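Local coordinates for large ribosomal subunit protein uL10 (Thermotoga maritima, PDB 1ZAV), which forms part of the ribosomal stalk, binding large-subunit rRNA and L7/L12 dimers, and probably takes part in the ribosome's interaction with GTP-bound translation factors, at residues 13-18 / 60-65; 70-75 / 116-121. All coordinates share one frame; numbering follows the deposited sequence.

Interaction 1. Residues 13-18 / 60-65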
# COMPACT_ATOMS: atom_id res chain seq x y z
N LYS A 13 -8.25 -41.06 0.04
CA LYS A 13 -9.34 -40.42 -0.65
C LYS A 13 -9.95 -39.32 0.22
O LYS A 13 -10.16 -38.20 -0.24
CB LYS A 13 -10.42 -41.45 -1.01
CG LYS A 13 -11.66 -40.87 -1.66
CD LYS A 13 -11.59 -40.92 -3.18
CE LYS A 13 -12.98 -40.86 -3.78
NZ LYS A 13 -13.85 -41.97 -3.27
N GLU A 14 -10.21 -39.64 1.48
CA GLU A 14 -10.79 -38.68 2.41
C GLU A 14 -9.94 -37.43 2.49
O GLU A 14 -10.42 -36.31 2.31
CB GLU A 14 -10.92 -39.29 3.80
CG GLU A 14 -11.94 -40.41 3.89
CD GLU A 14 -12.14 -40.90 5.31
OE1 GLU A 14 -11.13 -41.23 5.98
OE2 GLU A 14 -13.31 -40.98 5.76
N MET A 15 -8.65 -37.62 2.76
CA MET A 15 -7.71 -36.53 2.87
C MET A 15 -7.65 -35.73 1.57
O MET A 15 -7.70 -34.50 1.58
CB MET A 15 -6.32 -37.08 3.19
CG MET A 15 -5.29 -36.03 3.45
SD MET A 15 -5.28 -35.56 5.17
CE MET A 15 -3.93 -36.53 5.74
N SER A 16 -7.54 -36.43 0.44
CA SER A 16 -7.47 -35.78 -0.87
C SER A 16 -8.68 -34.89 -1.10
O SER A 16 -8.56 -33.79 -1.64
CB SER A 16 -7.38 -36.82 -1.99
OG SER A 16 -6.14 -37.52 -1.96
N GLU A 17 -9.85 -35.38 -0.71
CA GLU A 17 -11.07 -34.61 -0.88
C GLU A 17 -11.05 -33.39 0.04
O GLU A 17 -11.54 -32.33 -0.33
CB GLU A 17 -12.29 -35.49 -0.59
CG GLU A 17 -12.45 -36.63 -1.61
CD GLU A 17 -13.58 -37.58 -1.27
OE1 GLU A 17 -13.58 -38.16 -0.16
OE2 GLU A 17 -14.48 -37.76 -2.13
N ILE A 18 -10.49 -33.53 1.24
CA ILE A 18 -10.43 -32.39 2.15
C ILE A 18 -9.54 -31.32 1.53
O ILE A 18 -9.95 -30.16 1.41
CB ILE A 18 -9.86 -32.78 3.52
CG1 ILE A 18 -10.90 -33.59 4.31
CG2 ILE A 18 -9.50 -31.52 4.31
CD1 ILE A 18 -10.36 -34.15 5.60
N ASN A 60 4.02 -38.52 6.38
CA ASN A 60 4.39 -37.97 5.09
C ASN A 60 3.80 -38.70 3.89
O ASN A 60 3.22 -38.08 3.00
CB ASN A 60 5.92 -37.95 4.96
CG ASN A 60 6.57 -37.01 5.95
OD1 ASN A 60 6.28 -35.82 5.97
ND2 ASN A 60 7.46 -37.55 6.78
N THR A 61 3.96 -40.02 3.86
CA THR A 61 3.45 -40.81 2.75
C THR A 61 1.99 -40.50 2.46
O THR A 61 1.61 -40.28 1.31
CB THR A 61 3.62 -42.33 3.03
OG1 THR A 61 5.01 -42.63 3.19
CG2 THR A 61 3.06 -43.15 1.87
N LEU A 62 1.17 -40.46 3.51
CA LEU A 62 -0.25 -40.15 3.39
C LEU A 62 -0.45 -38.74 2.81
O LEU A 62 -1.25 -38.54 1.90
CB LEU A 62 -0.92 -40.22 4.76
CG LEU A 62 -2.44 -40.38 4.89
CD1 LEU A 62 -2.80 -40.30 6.37
CD2 LEU A 62 -3.19 -39.31 4.11
N LEU A 63 0.27 -37.77 3.37
CA LEU A 63 0.18 -36.39 2.91
C LEU A 63 0.53 -36.30 1.43
O LEU A 63 -0.18 -35.66 0.65
CB LEU A 63 1.13 -35.49 3.70
CG LEU A 63 0.69 -35.13 5.12
CD1 LEU A 63 1.70 -34.17 5.73
CD2 LEU A 63 -0.69 -34.49 5.08
N ASN A 64 1.63 -36.94 1.06
CA ASN A 64 2.08 -36.92 -0.32
C ASN A 64 1.00 -37.41 -1.29
O ASN A 64 0.63 -36.69 -2.21
CB ASN A 64 3.34 -37.78 -0.47
CG ASN A 64 4.24 -37.29 -1.59
OD1 ASN A 64 3.81 -37.18 -2.74
ND2 ASN A 64 5.50 -37.00 -1.27
N LEU A 65 0.47 -38.61 -1.07
CA LEU A 65 -0.57 -39.14 -1.96
C LEU A 65 -1.83 -38.27 -1.98
O LEU A 65 -2.45 -38.09 -3.03
CB LEU A 65 -0.94 -40.58 -1.58
CG LEU A 65 0.12 -41.68 -1.76
CD1 LEU A 65 -0.52 -43.04 -1.48
CD2 LEU A 65 0.66 -41.65 -3.17

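Interaction 2. Residues 70-75 / 116-121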
# COMPACT_ATOMS: atom_id res chain seq x y z
N ALA A 70 -4.92 -34.46 -5.14
CA ALA A 70 -5.71 -33.22 -5.10
C ALA A 70 -5.13 -32.29 -6.16
O ALA A 70 -5.60 -31.16 -6.35
CB ALA A 70 -5.61 -32.57 -3.72
N GLU A 71 -4.09 -32.78 -6.83
CA GLU A 71 -3.41 -32.05 -7.90
C GLU A 71 -2.59 -30.83 -7.46
O GLU A 71 -2.65 -29.76 -8.06
CB GLU A 71 -4.41 -31.68 -8.99
CG GLU A 71 -5.12 -32.92 -9.54
CD GLU A 71 -5.90 -32.68 -10.82
OE1 GLU A 71 -6.62 -33.61 -11.24
OE2 GLU A 71 -5.79 -31.59 -11.41
N TYR A 72 -1.82 -31.02 -6.39
CA TYR A 72 -0.95 -29.97 -5.89
C TYR A 72 0.46 -30.25 -6.42
O TYR A 72 0.80 -31.40 -6.70
CB TYR A 72 -0.90 -29.98 -4.36
CG TYR A 72 -2.10 -29.36 -3.69
CD1 TYR A 72 -3.32 -30.02 -3.65
CD2 TYR A 72 -2.01 -28.09 -3.11
CE1 TYR A 72 -4.44 -29.44 -3.04
CE2 TYR A 72 -3.12 -27.50 -2.51
CZ TYR A 72 -4.33 -28.18 -2.48
OH TYR A 72 -5.42 -27.59 -1.88
N GLU A 73 1.26 -29.21 -6.57
CA GLU A 73 2.63 -29.38 -7.04
C GLU A 73 3.58 -28.54 -6.20
O GLU A 73 3.16 -27.54 -5.61
CB GLU A 73 2.76 -28.99 -8.51
CG GLU A 73 1.85 -29.77 -9.44
CD GLU A 73 2.39 -29.83 -10.85
OE1 GLU A 73 3.40 -30.53 -11.07
OE2 GLU A 73 1.81 -29.16 -11.74
N GLY A 74 4.84 -28.96 -6.15
CA GLY A 74 5.85 -28.24 -5.39
C GLY A 74 5.66 -28.23 -3.88
O GLY A 74 5.99 -27.24 -3.23
N TYR A 75 5.16 -29.33 -3.33
CA TYR A 75 4.92 -29.45 -1.88
C TYR A 75 5.89 -30.42 -1.21
O TYR A 75 6.02 -30.45 0.02
CB TYR A 75 3.49 -29.93 -1.65
CG TYR A 75 3.19 -31.24 -2.36
CD1 TYR A 75 3.59 -32.45 -1.80
CD2 TYR A 75 2.55 -31.26 -3.60
CE1 TYR A 75 3.36 -33.66 -2.47
CE2 TYR A 75 2.32 -32.45 -4.27
CZ TYR A 75 2.73 -33.65 -3.70
OH TYR A 75 2.53 -34.83 -4.37
N GLY A 116 5.86 -23.62 5.77
CA GLY A 116 5.22 -23.01 4.61
C GLY A 116 3.96 -23.77 4.24
O GLY A 116 3.45 -24.54 5.05
N GLY A 117 3.45 -23.57 3.03
CA GLY A 117 2.24 -24.27 2.62
C GLY A 117 1.54 -23.61 1.45
O GLY A 117 2.18 -23.04 0.58
N PHE A 118 0.21 -23.71 1.43
CA PHE A 118 -0.58 -23.12 0.36
C PHE A 118 -1.70 -22.28 0.93
O PHE A 118 -2.44 -22.72 1.83
CB PHE A 118 -1.18 -24.21 -0.54
CG PHE A 118 -0.15 -25.07 -1.20
CD1 PHE A 118 0.37 -26.19 -0.56
CD2 PHE A 118 0.31 -24.76 -2.48
CE1 PHE A 118 1.34 -26.98 -1.17
CE2 PHE A 118 1.27 -25.54 -3.10
CZ PHE A 118 1.79 -26.66 -2.45
N LEU A 119 -1.84 -21.08 0.41
CA LEU A 119 -2.88 -20.18 0.87
C LEU A 119 -3.75 -19.80 -0.31
O LEU A 119 -3.28 -19.19 -1.27
CB LEU A 119 -2.25 -18.93 1.51
CG LEU A 119 -3.08 -18.17 2.55
CD1 LEU A 119 -2.21 -17.08 3.18
CD2 LEU A 119 -4.32 -17.57 1.91
N GLU A 120 -5.02 -20.19 -0.25
CA GLU A 120 -5.97 -19.91 -1.31
C GLU A 120 -5.40 -20.31 -2.67
O GLU A 120 -5.49 -19.57 -3.65
CB GLU A 120 -6.36 -18.42 -1.26
CG GLU A 120 -7.01 -18.07 0.08
CD GLU A 120 -7.59 -16.66 0.17
OE1 GLU A 120 -8.19 -16.35 1.23
OE2 GLU A 120 -7.45 -15.87 -0.79
N GLY A 121 -4.82 -21.51 -2.70
CA GLY A 121 -4.25 -22.04 -3.93
C GLY A 121 -2.90 -21.48 -4.32
O GLY A 121 -2.43 -21.72 -5.44

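Interaction 1. Residues 13-18 / 60-65
Met-15 laps over the end of Leu-62 and carries most of the contact between helix segments 13-18 and 60-65. Its CB and CG each lie 4.0 Å from Leu-62 CD2, and its methyl CE comes down on the same branch at 3.3 Å, tighter than usual van der Waals contact. Leu-62 CD1 lies 4.0 Å from that CE, so both leucine methyls meet the thioether end. The bend explains the reach: Met-15 CG stands anti to the backbone N (chi1 -174°), but the chain then turns at chi2 and again at chi3, swinging CE across the leucine rather than straight out. CE also meets Leu-63 CD2 at 3.9 Å; the CB of Leu-63 points away from the other helix, and only the end of its side chain comes back toward it.

Ser-16 forms the polar flank. Its OG lies 3.9 Å from Leu-65 O without bonding to it; its single proton can serve Val-12 O in its own helix or Ala-66 O of the other, or be shared between them. This gives a buried hydroxyl its acceptors and adds a polar link beside the apolar contacts of Met-15. Leu-65 O has its own donor in Asn-69 ND2.

The segment axes pass 9.4 Å apart with a crossing angle of -54°. Segments 13-18 and 60-65 thus pack at a steep crossing, one on helix 5-19 and the other on helix 60-69, and the Met-15 side chain also rests on Arg-56 and Val-58 of strand 53-58, the edge strand leading into that second helix.

Interaction 2. Residues 70-75 / 116-121
The loop 70-75 runs beside strand 116-119 without a hydrogen bond between them, the CA atoms of Tyr-75 and Gly-117 being 7.4 Å apart, and the Phe-118 ring bridges the gap. Tyr-72 meets that ring in a T-shaped (edge-to-face) stack: its edge, led by CD2, points at the centre of one Phe-118 face, with centroids 5.1 Å apart and planes at 73°. The rim of the phenylalanine is used as well. Tyr-75 CB sits in the ring plane 3.7 Å from Phe-118 CE1, while Glu-73 O approaches the edge near Phe-118 CZ, at 3.6 Å. The CB of Phe-118 points toward the loop, and with CG anti to the carbonyl carbon (chi1 -60°) the ring lies with one face to Tyr-72 and its edge to Tyr-75 CB. Cutting Phe-118 back to an alanine is likely to open a gap between loop and strand, leaving the Tyr-72 edge without its aromatic face and Tyr-75 CB without its neighbour. The Tyr-72 hydroxyl is held by Phe-19 O, and Gly-74 O accepts a bond from Lys-123 NZ. Strand 114-119 lies between strands 24-28 and 122-125 of the antiparallel sheet, where Phe-118 also packs on Phe-27 and Lys-123, and the loop connects helix 60-69 to strand 83-88.

Helix 60-69 connects the two contacts, whose centres lie 12 Å apart: its first turns take part in interaction 1, and it ends in a Schellman motif at Glu-71, where the loop of interaction 2 sets out. They touch directly in two places. Asn-64 OD1 and Tyr-75 OH are 3.1 Å apart, a probable hydrogen bond tying the loop back to the helix, and Ser-16 O packs against Ala-70 CB at 3.8 Å. Phe-19 serves both, touched by the Leu-63 side chain and accepting the Tyr-72 hydroxyl at its carbonyl O. Together they join helices 5-19 and 60-69 to the sheet; neither includes residues of the L7/L12-binding region, 138-180.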